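Phikz039 (Pseudomonas phage phikz, PDB 3ZBQ) is a phage tubulin-like protein (PhuZ) of the tubulin and FtsZ family, modelled here as a single chain with guanosine-5'-diphosphate bound. Local coordinates at residues K6-F11 / D29-D34; G124-S129 / N207-H212; I191-E196 / M203-W208. One frame throughout, in Å; residues are numbered along the deposited sequence.

How the contacts relate
Contact 1 pairs two neighbouring parallel strands of the large mixed sheet, on the side of the fold that carries the nucleotide. Its Phe11 side chain lies about 10 Å from the bound guanosine-5'-diphosphate. Contact 2 reaches the same sheet through strand 127-133, and its centre is about 17 Å from that of contact 1. The two do not touch. Contacts 2 and 3 have centres about 10 Å apart and both use helix 202-209, sharing Asn207 and Trp208; Val126 also packs on Thr206. Contact 3 also touches contact 1: Lys6 NZ probably bonds to Asn194 O (3.1 Å), and Thr7 packs on Phe193. Contact 3 thus links the other two.

Contact 1: K6-F11 / D29-D34; sequences KTRIYF and DVCYID
Phe11 and Tyr32 each hold CG trans to the carbonyl carbon (chi1 -70° and -65°), and the two rings leave one sheet face side by side. Their strands, 7-12 and 30-34, are parallel neighbours in a beta-alpha-beta unit whose crossover is helix 13-23. The topology is that of the nucleotide-binding half of tubulin-like proteins. The ring planes differ by 30° and are slid apart, with Phe11 CD2 over one face of Tyr32. The edge of Phe11 meets Val30, CE2 to CB 3.7 Å, while Ile9 CG2 lies on a face of the Phe11 ring. Phe23 and Ile19 of helix 13-23 also pack on Phe11. On the opposite sheet face, Cys31 SG makes an oblique sulfur-aromatic contact with Tyr10, 3.4 Å from CD2. Ile33 CD1 sits at that ring's edge, and helix 109-122 packs against Tyr10 and Ile33. Four backbone bonds join the strands, the shortest from Phe11 N to Cys31 O (2.8 Å). At the start of the pairing a water accepts from Thr7 N (2.9 Å) and donates to Asp29 OD2 (2.8 Å). Arg8 NE bonds to Pro93 O, whereas Arg8 NH1 and Asp29 OD1, 4.3 Å apart, are opposite charges beyond a salt bridge.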
loop_
_atom_site.group_PDB
_atom_site.type_symbol
_atom_site.label_atom_id
_atom_site.label_comp_id
_atom_site.label_asym_id
_atom_site.label_seq_id
_atom_site.Cartn_x
_atom_site.Cartn_y
_atom_site.Cartn_z
ATOM N N LYS A 6 -15.486 -2.719 -12.127
ATOM C CA LYS A 6 -15.629 -3.485 -10.893
ATOM C C LYS A 6 -14.473 -3.230 -9.926
ATOM O O LYS A 6 -14.680 -3.007 -8.731
ATOM C CB LYS A 6 -15.755 -4.977 -11.191
ATOM C CG LYS A 6 -16.999 -5.325 -12.011
ATOM C CD LYS A 6 -17.046 -6.802 -12.351
ATOM C CE LYS A 6 -18.275 -7.117 -13.196
ATOM N NZ LYS A 6 -18.444 -8.591 -13.366
ATOM N N THR A 7 -13.255 -3.250 -10.451
ATOM C CA THR A 7 -12.079 -3.015 -9.631
ATOM C C THR A 7 -11.077 -2.176 -10.416
ATOM O O THR A 7 -10.655 -2.578 -11.503
ATOM C CB THR A 7 -11.392 -4.340 -9.240
ATOM O OG1 THR A 7 -12.312 -5.178 -8.521
ATOM C CG2 THR A 7 -10.168 -4.069 -8.382
ATOM N N ARG A 8 -10.726 -1.006 -9.882
ATOM C CA ARG A 8 -9.633 -0.206 -10.437
ATOM C C ARG A 8 -8.391 -0.451 -9.596
ATOM O O ARG A 8 -8.433 -0.362 -8.363
ATOM C CB ARG A 8 -9.974 1.296 -10.419
ATOM C CG ARG A 8 -8.912 2.218 -11.068
ATOM C CD ARG A 8 -8.982 2.191 -12.598
ATOM N NE ARG A 8 -10.222 2.788 -13.096
ATOM C CZ ARG A 8 -10.675 2.652 -14.340
ATOM N NH1 ARG A 8 -9.993 1.936 -15.216
ATOM N NH2 ARG A 8 -11.821 3.222 -14.702
ATOM N N ILE A 9 -7.278 -0.754 -10.248
ATOM C CA ILE A 9 -6.034 -0.901 -9.516
ATOM C C ILE A 9 -5.105 0.247 -9.886
ATOM O O ILE A 9 -4.887 0.511 -11.068
ATOM C CB ILE A 9 -5.358 -2.243 -9.813
ATOM C CG1 ILE A 9 -6.366 -3.396 -9.626
ATOM C CG2 ILE A 9 -4.142 -2.409 -8.927
ATOM C CD1 ILE A 9 -5.762 -4.805 -9.827
ATOM N N TYR A 10 -4.600 0.942 -8.869
ATOM C CA TYR A 10 -3.678 2.064 -9.060
ATOM C C TYR A 10 -2.279 1.637 -8.640
ATOM O O TYR A 10 -2.020 1.433 -7.441
ATOM C CB TYR A 10 -4.108 3.266 -8.202
ATOM C CG TYR A 10 -5.496 3.813 -8.493
ATOM C CD1 TYR A 10 -6.623 3.243 -7.918
ATOM C CD2 TYR A 10 -5.666 4.924 -9.308
ATOM C CE1 TYR A 10 -7.894 3.756 -8.167
ATOM C CE2 TYR A 10 -6.927 5.440 -9.566
ATOM C CZ TYR A 10 -8.034 4.851 -8.991
ATOM O OH TYR A 10 -9.286 5.364 -9.257
ATOM N N PHE A 11 -1.374 1.525 -9.613
ATOM C CA PHE A 11 0.010 1.154 -9.348
ATOM C C PHE A 11 0.834 2.439 -9.278
ATOM O O PHE A 11 0.913 3.173 -10.259
ATOM C CB PHE A 11 0.553 0.255 -10.468
ATOM C CG PHE A 11 -0.046 -1.133 -10.487
ATOM C CD1 PHE A 11 0.228 -2.038 -9.463
ATOM C CD2 PHE A 11 -0.878 -1.532 -11.529
ATOM C CE1 PHE A 11 -0.323 -3.317 -9.477
ATOM C CE2 PHE A 11 -1.435 -2.808 -11.551
ATOM C CZ PHE A 11 -1.162 -3.700 -10.530
ATOM N N ASP A 29 -8.367 -3.404 -15.861
ATOM C CA ASP A 29 -8.613 -2.038 -15.398
ATOM C C ASP A 29 -7.561 -1.563 -14.415
ATOM O O ASP A 29 -7.843 -1.325 -13.239
ATOM C CB ASP A 29 -10.008 -1.937 -14.780
ATOM C CG ASP A 29 -11.100 -2.288 -15.773
ATOM O OD1 ASP A 29 -11.000 -1.840 -16.933
ATOM O OD2 ASP A 29 -12.041 -3.015 -15.400
ATOM N N VAL A 30 -6.340 -1.417 -14.911
ATOM C CA VAL A 30 -5.237 -0.979 -14.086
ATOM C C VAL A 30 -4.681 0.331 -14.636
ATOM O O VAL A 30 -4.841 0.652 -15.824
ATOM C CB VAL A 30 -4.096 -2.028 -14.051
ATOM C CG1 VAL A 30 -4.605 -3.390 -13.604
ATOM C CG2 VAL A 30 -3.436 -2.140 -15.412
ATOM N N CYS A 31 -4.025 1.091 -13.770
ATOM C CA CYS A 31 -3.411 2.334 -14.197
ATOM C C CYS A 31 -2.171 2.602 -13.376
ATOM O O CYS A 31 -1.973 2.000 -12.306
ATOM C CB CYS A 31 -4.399 3.504 -14.130
ATOM S SG CYS A 31 -4.984 3.927 -12.473
ATOM N N TYR A 32 -1.331 3.498 -13.889
ATOM C CA TYR A 32 -0.002 3.724 -13.341
ATOM C C TYR A 32 0.263 5.208 -13.155
ATOM O O TYR A 32 0.024 6.005 -14.063
ATOM C CB TYR A 32 1.054 3.204 -14.304
ATOM C CG TYR A 32 1.059 1.717 -14.543
ATOM C CD1 TYR A 32 0.233 1.142 -15.506
ATOM C CD2 TYR A 32 1.932 0.894 -13.847
ATOM C CE1 TYR A 32 0.264 -0.224 -15.750
ATOM C CE2 TYR A 32 1.961 -0.474 -14.077
ATOM C CZ TYR A 32 1.130 -1.019 -15.029
ATOM O OH TYR A 32 1.170 -2.371 -15.264
ATOM N N ILE A 33 0.765 5.573 -11.981
ATOM C CA ILE A 33 1.069 6.965 -11.676
ATOM C C ILE A 33 2.450 7.047 -11.040
ATOM O O ILE A 33 2.735 6.364 -10.058
ATOM C CB ILE A 33 0.034 7.594 -10.705
ATOM C CG1 ILE A 33 -1.405 7.296 -11.146
ATOM C CG2 ILE A 33 0.247 9.101 -10.594
ATOM C CD1 ILE A 33 -1.948 6.018 -10.578
ATOM N N ASP A 34 3.311 7.888 -11.599
ATOM C CA ASP A 34 4.671 8.018 -11.083
ATOM C C ASP A 34 5.202 9.411 -11.368
ATOM O O ASP A 34 4.527 10.236 -11.995
ATOM C CB ASP A 34 5.581 6.978 -11.738
ATOM C CG ASP A 34 6.811 6.650 -10.904
ATOM O OD1 ASP A 34 7.116 7.387 -9.933
ATOM O OD2 ASP A 34 7.474 5.639 -11.226
HETATM O O HOH W 1 -12.837 -4.318 -13.089
HETATM O O HOH W 2 -7.451 1.925 -15.962
#

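Contact 2: G124-S129 / N207-H212; sequences GEVVVS and NWAHFH
His210 reaches from the end of helix 202-209 to the backbone that leads into strand 127-133. Its CB points toward Gly124-Ser129. CG stands trans to the carbonyl carbon (chi1 -65°), and the ring extends toward Glu125 and Val126 with its CE1-NE2 edge leading. His210 CD2 passes 3.4 Å from the oxygen of a water that lies in the ring plane. His210 CE1 comes to 3.3 Å from Glu125 O and 3.6 Å from Gly124 O, both at the ring edge. It also meets Val126 CG2, which approaches the ring obliquely. At the tip, His210 NE2 donates to Glu125 O over 3.1 Å. The N-H is bent to 126°, and this bond is weak. His210 NE2 also lies 3.0 Å from the water oxygen, and that water accepts from Val127 N (3.0 Å). The imidazole thus meets the chain by a weak direct bond and through a water. Next to it, Val126 places CG1 trans to its own N (chi1 170°), which brings that methyl to Ala209 CB at 3.6 Å. This apolar touch flanks the polar one. Gly124 ends helix 109-122 in a Schellman motif, and the chain then turns into the strand. Glu125 sends its carboxylate elsewhere, to a salt bridge with Lys4. Further along, Val128 pairs its backbone with strand 97-103, and its side chain packs on Leu224. The contact thus ties the end of helix 202-209 to the start of a central strand, with Trp208 and Phe211 lying against strands 222-227 and 239-246.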
loop_
_atom_site.group_PDB
_atom_site.type_symbol
_atom_site.label_atom_id
_atom_site.label_comp_id
_atom_site.label_asym_id
_atom_site.label_seq_id
_atom_site.Cartn_x
_atom_site.Cartn_y
_atom_site.Cartn_z
ATOM N N GLY A 124 -16.282 8.456 -0.705
ATOM C CA GLY A 124 -17.089 7.316 -0.289
ATOM C C GLY A 124 -16.696 5.980 -0.911
ATOM O O GLY A 124 -17.416 4.994 -0.766
ATOM N N GLU A 125 -15.549 5.926 -1.587
ATOM C CA GLU A 125 -15.145 4.689 -2.262
ATOM C C GLU A 125 -14.580 3.645 -1.300
ATOM O O GLU A 125 -14.172 3.961 -0.173
ATOM C CB GLU A 125 -14.112 4.975 -3.364
ATOM C CG GLU A 125 -14.499 6.085 -4.328
ATOM C CD GLU A 125 -15.656 5.725 -5.247
ATOM O OE1 GLU A 125 -16.016 4.533 -5.349
ATOM O OE2 GLU A 125 -16.191 6.648 -5.897
ATOM N N VAL A 126 -14.562 2.404 -1.774
ATOM C CA VAL A 126 -14.013 1.263 -1.057
ATOM C C VAL A 126 -12.603 1.022 -1.588
ATOM O O VAL A 126 -12.394 0.825 -2.799
ATOM C CB VAL A 126 -14.854 0.013 -1.321
ATOM C CG1 VAL A 126 -14.166 -1.235 -0.773
ATOM C CG2 VAL A 126 -16.244 0.188 -0.712
ATOM N N VAL A 127 -11.638 1.043 -0.679
ATOM C CA VAL A 127 -10.229 1.036 -1.063
ATOM C C VAL A 127 -9.426 0.073 -0.193
ATOM O O VAL A 127 -9.617 0.013 1.027
ATOM C CB VAL A 127 -9.600 2.446 -0.910
ATOM C CG1 VAL A 127 -8.157 2.474 -1.486
ATOM C CG2 VAL A 127 -10.454 3.517 -1.585
ATOM N N VAL A 128 -8.518 -0.668 -0.821
ATOM C CA VAL A 128 -7.533 -1.461 -0.088
ATOM C C VAL A 128 -6.147 -1.102 -0.615
ATOM O O VAL A 128 -5.976 -0.910 -1.815
ATOM C CB VAL A 128 -7.776 -2.972 -0.283
ATOM C CG1 VAL A 128 -6.606 -3.780 0.259
ATOM C CG2 VAL A 128 -9.081 -3.382 0.400
ATOM N N SER A 129 -5.171 -0.989 0.276
ATOM C CA SER A 129 -3.789 -0.751 -0.142
ATOM C C SER A 129 -2.957 -2.006 0.018
ATOM O O SER A 129 -3.059 -2.709 1.036
ATOM C CB SER A 129 -3.147 0.373 0.675
ATOM O OG SER A 129 -3.610 1.639 0.241
ATOM N N ASN A 207 -19.671 -2.838 3.039
ATOM C CA ASN A 207 -19.767 -2.800 4.499
ATOM C C ASN A 207 -18.778 -3.708 5.219
ATOM O O ASN A 207 -18.581 -3.580 6.421
ATOM C CB ASN A 207 -21.222 -3.059 4.933
ATOM C CG ASN A 207 -22.136 -1.922 4.528
ATOM O OD1 ASN A 207 -21.661 -0.837 4.191
ATOM N ND2 ASN A 207 -23.453 -2.158 4.552
ATOM N N TRP A 208 -18.150 -4.612 4.471
ATOM C CA TRP A 208 -17.024 -5.384 4.979
ATOM C C TRP A 208 -15.840 -4.417 5.148
ATOM O O TRP A 208 -15.184 -4.380 6.194
ATOM C CB TRP A 208 -16.689 -6.541 4.012
ATOM C CG TRP A 208 -15.273 -7.070 4.153
ATOM C CD1 TRP A 208 -14.787 -7.875 5.152
ATOM C CD2 TRP A 208 -14.162 -6.804 3.277
ATOM N NE1 TRP A 208 -13.439 -8.126 4.938
ATOM C CE2 TRP A 208 -13.044 -7.488 3.796
ATOM C CE3 TRP A 208 -14.018 -6.065 2.095
ATOM C CZ2 TRP A 208 -11.781 -7.437 3.174
ATOM C CZ3 TRP A 208 -12.758 -6.019 1.483
ATOM C CH2 TRP A 208 -11.668 -6.705 2.020
ATOM N N ALA A 209 -15.619 -3.588 4.140
ATOM C CA ALA A 209 -14.511 -2.634 4.155
ATOM C C ALA A 209 -14.827 -1.441 5.063
ATOM O O ALA A 209 -13.953 -0.930 5.763
ATOM C CB ALA A 209 -14.213 -2.167 2.740
ATOM N N HIS A 210 -16.080 -0.996 5.043
ATOM C CA HIS A 210 -16.510 0.166 5.829
ATOM C C HIS A 210 -17.244 -0.262 7.103
ATOM O O HIS A 210 -18.345 0.213 7.395
ATOM C CB HIS A 210 -17.403 1.089 4.979
ATOM C CG HIS A 210 -16.686 1.710 3.824
ATOM N ND1 HIS A 210 -17.346 2.335 2.784
ATOM C CD2 HIS A 210 -15.367 1.792 3.532
ATOM C CE1 HIS A 210 -16.463 2.785 1.915
ATOM N NE2 HIS A 210 -15.251 2.469 2.343
ATOM N N PHE A 211 -16.626 -1.169 7.849
ATOM C CA PHE A 211 -17.219 -1.749 9.055
ATOM C C PHE A 211 -17.450 -0.708 10.154
ATOM O O PHE A 211 -18.193 -0.948 11.103
ATOM C CB PHE A 211 -16.279 -2.831 9.586
ATOM C CG PHE A 211 -14.869 -2.341 9.752
ATOM C CD1 PHE A 211 -14.484 -1.682 10.918
ATOM C CD2 PHE A 211 -13.954 -2.470 8.723
ATOM C CE1 PHE A 211 -13.183 -1.188 11.059
ATOM C CE2 PHE A 211 -12.664 -1.978 8.858
ATOM C CZ PHE A 211 -12.284 -1.344 10.033
ATOM N N HIS A 212 -16.793 0.442 10.034
ATOM C CA HIS A 212 -16.900 1.489 11.044
ATOM C C HIS A 212 -18.304 2.094 11.054
ATOM O O HIS A 212 -18.690 2.766 12.014
ATOM C CB HIS A 212 -15.854 2.575 10.783
ATOM C CG HIS A 212 -16.091 3.335 9.516
ATOM N ND1 HIS A 212 -15.985 2.754 8.269
ATOM C CD2 HIS A 212 -16.443 4.623 9.304
ATOM C CE1 HIS A 212 -16.254 3.656 7.342
ATOM N NE2 HIS A 212 -16.539 4.796 7.945
HETATM O O HOH W 3 -12.293 2.025 2.091
#

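Contact 3: I191-E196 / M203-W208; sequences ILFNQE and MDITNW
Trp208 offers one face of its indole to Leu192, whose CD2 lies 4.2 Å from CH2. Phe193 comes to the indole obliquely. The relation differs from the phenyl side: Trp208 CZ3 lies at the Phe193 ring edge, near its plane, 3.9 Å from CE1. The two side chains cross at about a right angle. At the indole edge, in plane, is Ile205 O of the same helix. Ile205 itself fills the other part of the contact with two branches. Its CG2 meets the Phe193 ring obliquely, 3.7 Å from CE1. Its CD1 turns to Leu192, 3.9 Å from CG, and also touches the leucine CD1. With chi1 at -73°, CG2 stands trans to the backbone N; chi2 then turns CD1 to Leu192. Leu192 holds CG trans to its own N (chi1 179°), reaching both Ile205 and Trp208. The contact joins the end of helix 175-192 to helix 202-209, close in sequence. In the link between them, Asn194 OD1 accepts from Glu196 N (2.9 Å) in an Asx turn. The sheet lies close by: Phe193 packs on Thr97 and Ile99, Leu192 on Phe278 and Trp208 on Ile280. Four buried side chains make all the contacts between the segments, and no hydrogen bond crosses. The one polar atom of the indole, NE1, bonds to Phe278 O in the sheet. The two segments are therefore joined by apolar contact alone, while the hydrogen bond of the indole goes to the sheet.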
loop_
_atom_site.group_PDB
_atom_site.type_symbol
_atom_site.label_atom_id
_atom_site.label_comp_id
_atom_site.label_asym_id
_atom_site.label_seq_id
_atom_site.Cartn_x
_atom_site.Cartn_y
_atom_site.Cartn_z
ATOM N N ILE A 191 -10.463 -11.625 -7.617
ATOM C CA ILE A 191 -11.535 -12.633 -7.524
ATOM C C ILE A 191 -12.614 -12.217 -6.516
ATOM O O ILE A 191 -13.828 -12.267 -6.819
ATOM C CB ILE A 191 -10.969 -14.029 -7.133
ATOM C CG1 ILE A 191 -10.072 -14.588 -8.243
ATOM C CG2 ILE A 191 -12.096 -15.018 -6.815
ATOM C CD1 ILE A 191 -9.308 -15.836 -7.844
ATOM N N LEU A 192 -12.194 -11.823 -5.314
ATOM C CA LEU A 192 -13.150 -11.403 -4.281
ATOM C C LEU A 192 -14.097 -10.328 -4.788
ATOM O O LEU A 192 -15.300 -10.367 -4.515
ATOM C CB LEU A 192 -12.429 -10.887 -3.027
ATOM C CG LEU A 192 -13.360 -10.395 -1.904
ATOM C CD1 LEU A 192 -14.251 -11.540 -1.399
ATOM C CD2 LEU A 192 -12.572 -9.766 -0.744
ATOM N N PHE A 193 -13.555 -9.396 -5.564
ATOM C CA PHE A 193 -14.298 -8.216 -6.002
ATOM C C PHE A 193 -14.980 -8.376 -7.368
ATOM O O PHE A 193 -15.559 -7.417 -7.885
ATOM C CB PHE A 193 -13.340 -7.015 -6.086
ATOM C CG PHE A 193 -12.724 -6.604 -4.769
ATOM C CD1 PHE A 193 -13.379 -6.815 -3.566
ATOM C CD2 PHE A 193 -11.478 -5.969 -4.751
ATOM C CE1 PHE A 193 -12.807 -6.419 -2.357
ATOM C CE2 PHE A 193 -10.901 -5.560 -3.541
ATOM C CZ PHE A 193 -11.559 -5.781 -2.349
ATOM N N ASN A 194 -14.913 -9.560 -7.967
ATOM C CA ASN A 194 -15.328 -9.680 -9.370
ATOM C C ASN A 194 -16.857 -9.706 -9.602
ATOM O O ASN A 194 -17.327 -9.734 -10.749
ATOM C CB ASN A 194 -14.603 -10.835 -10.083
ATOM C CG ASN A 194 -15.130 -12.223 -9.697
ATOM O OD1 ASN A 194 -16.197 -12.368 -9.097
ATOM N ND2 ASN A 194 -14.378 -13.254 -10.064
ATOM N N GLN A 195 -17.608 -9.693 -8.501
ATOM C CA GLN A 195 -19.072 -9.595 -8.525
ATOM C C GLN A 195 -19.774 -10.813 -9.142
ATOM O O GLN A 195 -20.977 -10.754 -9.450
ATOM C CB GLN A 195 -19.514 -8.289 -9.202
ATOM C CG GLN A 195 -19.041 -7.027 -8.477
ATOM C CD GLN A 195 -19.438 -5.752 -9.190
ATOM O OE1 GLN A 195 -20.385 -5.738 -9.984
ATOM N NE2 GLN A 195 -18.712 -4.666 -8.918
ATOM N N GLU A 196 -19.044 -11.924 -9.279
ATOM C CA GLU A 196 -19.613 -13.154 -9.852
ATOM C C GLU A 196 -20.105 -14.177 -8.829
ATOM O O GLU A 196 -20.621 -15.227 -9.205
ATOM C CB GLU A 196 -18.588 -13.852 -10.751
ATOM C CG GLU A 196 -18.123 -13.043 -11.949
ATOM C CD GLU A 196 -16.925 -13.675 -12.646
ATOM O OE1 GLU A 196 -16.531 -14.808 -12.273
ATOM O OE2 GLU A 196 -16.371 -13.032 -13.558
ATOM N N MET A 203 -22.811 -4.091 -1.867
ATOM C CA MET A 203 -22.888 -3.470 -0.549
ATOM C C MET A 203 -22.339 -4.410 0.527
ATOM O O MET A 203 -21.929 -3.953 1.590
ATOM C CB MET A 203 -24.327 -3.033 -0.197
ATOM C CG MET A 203 -24.404 -2.021 0.957
ATOM S SD MET A 203 -23.520 -0.461 0.623
ATOM C CE MET A 203 -24.675 0.301 -0.512
ATOM N N ASP A 204 -22.356 -5.722 0.278
ATOM C CA ASP A 204 -21.743 -6.655 1.227
ATOM C C ASP A 204 -20.243 -6.377 1.332
ATOM O O ASP A 204 -19.685 -6.322 2.440
ATOM C CB ASP A 204 -21.974 -8.108 0.809
ATOM C CG ASP A 204 -23.441 -8.515 0.906
ATOM O OD1 ASP A 204 -24.103 -8.111 1.886
ATOM O OD2 ASP A 204 -23.924 -9.223 -0.005
ATOM N N ILE A 205 -19.596 -6.222 0.181
ATOM C CA ILE A 205 -18.169 -5.874 0.139
ATOM C C ILE A 205 -17.964 -4.475 0.724
ATOM O O ILE A 205 -17.055 -4.250 1.526
ATOM C CB ILE A 205 -17.603 -5.980 -1.294
ATOM C CG1 ILE A 205 -17.464 -7.451 -1.712
ATOM C CG2 ILE A 205 -16.218 -5.284 -1.402
ATOM C CD1 ILE A 205 -16.441 -8.248 -0.894
ATOM N N THR A 206 -18.824 -3.531 0.345
ATOM C CA THR A 206 -18.724 -2.170 0.881
ATOM C C THR A 206 -18.729 -2.137 2.417
ATOM O O THR A 206 -17.878 -1.506 3.036
ATOM C CB THR A 206 -19.824 -1.256 0.318
ATOM O OG1 THR A 206 -19.656 -1.136 -1.104
ATOM C CG2 THR A 206 -19.756 0.119 0.960
ATOM N N ASN A 207 -19.671 -2.838 3.039
ATOM C CA ASN A 207 -19.767 -2.800 4.499
ATOM C C ASN A 207 -18.778 -3.708 5.219
ATOM O O ASN A 207 -18.581 -3.580 6.421
ATOM C CB ASN A 207 -21.222 -3.059 4.933
ATOM C CG ASN A 207 -22.136 -1.922 4.528
ATOM O OD1 ASN A 207 -21.661 -0.837 4.191
ATOM N ND2 ASN A 207 -23.453 -2.158 4.552
ATOM N N TRP A 208 -18.150 -4.612 4.471
ATOM C CA TRP A 208 -17.024 -5.384 4.979
ATOM C C TRP A 208 -15.840 -4.417 5.148
ATOM O O TRP A 208 -15.184 -4.380 6.194
ATOM C CB TRP A 208 -16.689 -6.541 4.012
ATOM C CG TRP A 208 -15.273 -7.070 4.153
ATOM C CD1 TRP A 208 -14.787 -7.875 5.152
ATOM C CD2 TRP A 208 -14.162 -6.804 3.277
ATOM N NE1 TRP A 208 -13.439 -8.126 4.938
ATOM C CE2 TRP A 208 -13.044 -7.488 3.796
ATOM C CE3 TRP A 208 -14.018 -6.065 2.095
ATOM C CZ2 TRP A 208 -11.781 -7.437 3.174
ATOM C CZ3 TRP A 208 -12.758 -6.019 1.483
ATOM C CH2 TRP A 208 -11.668 -6.705 2.020
#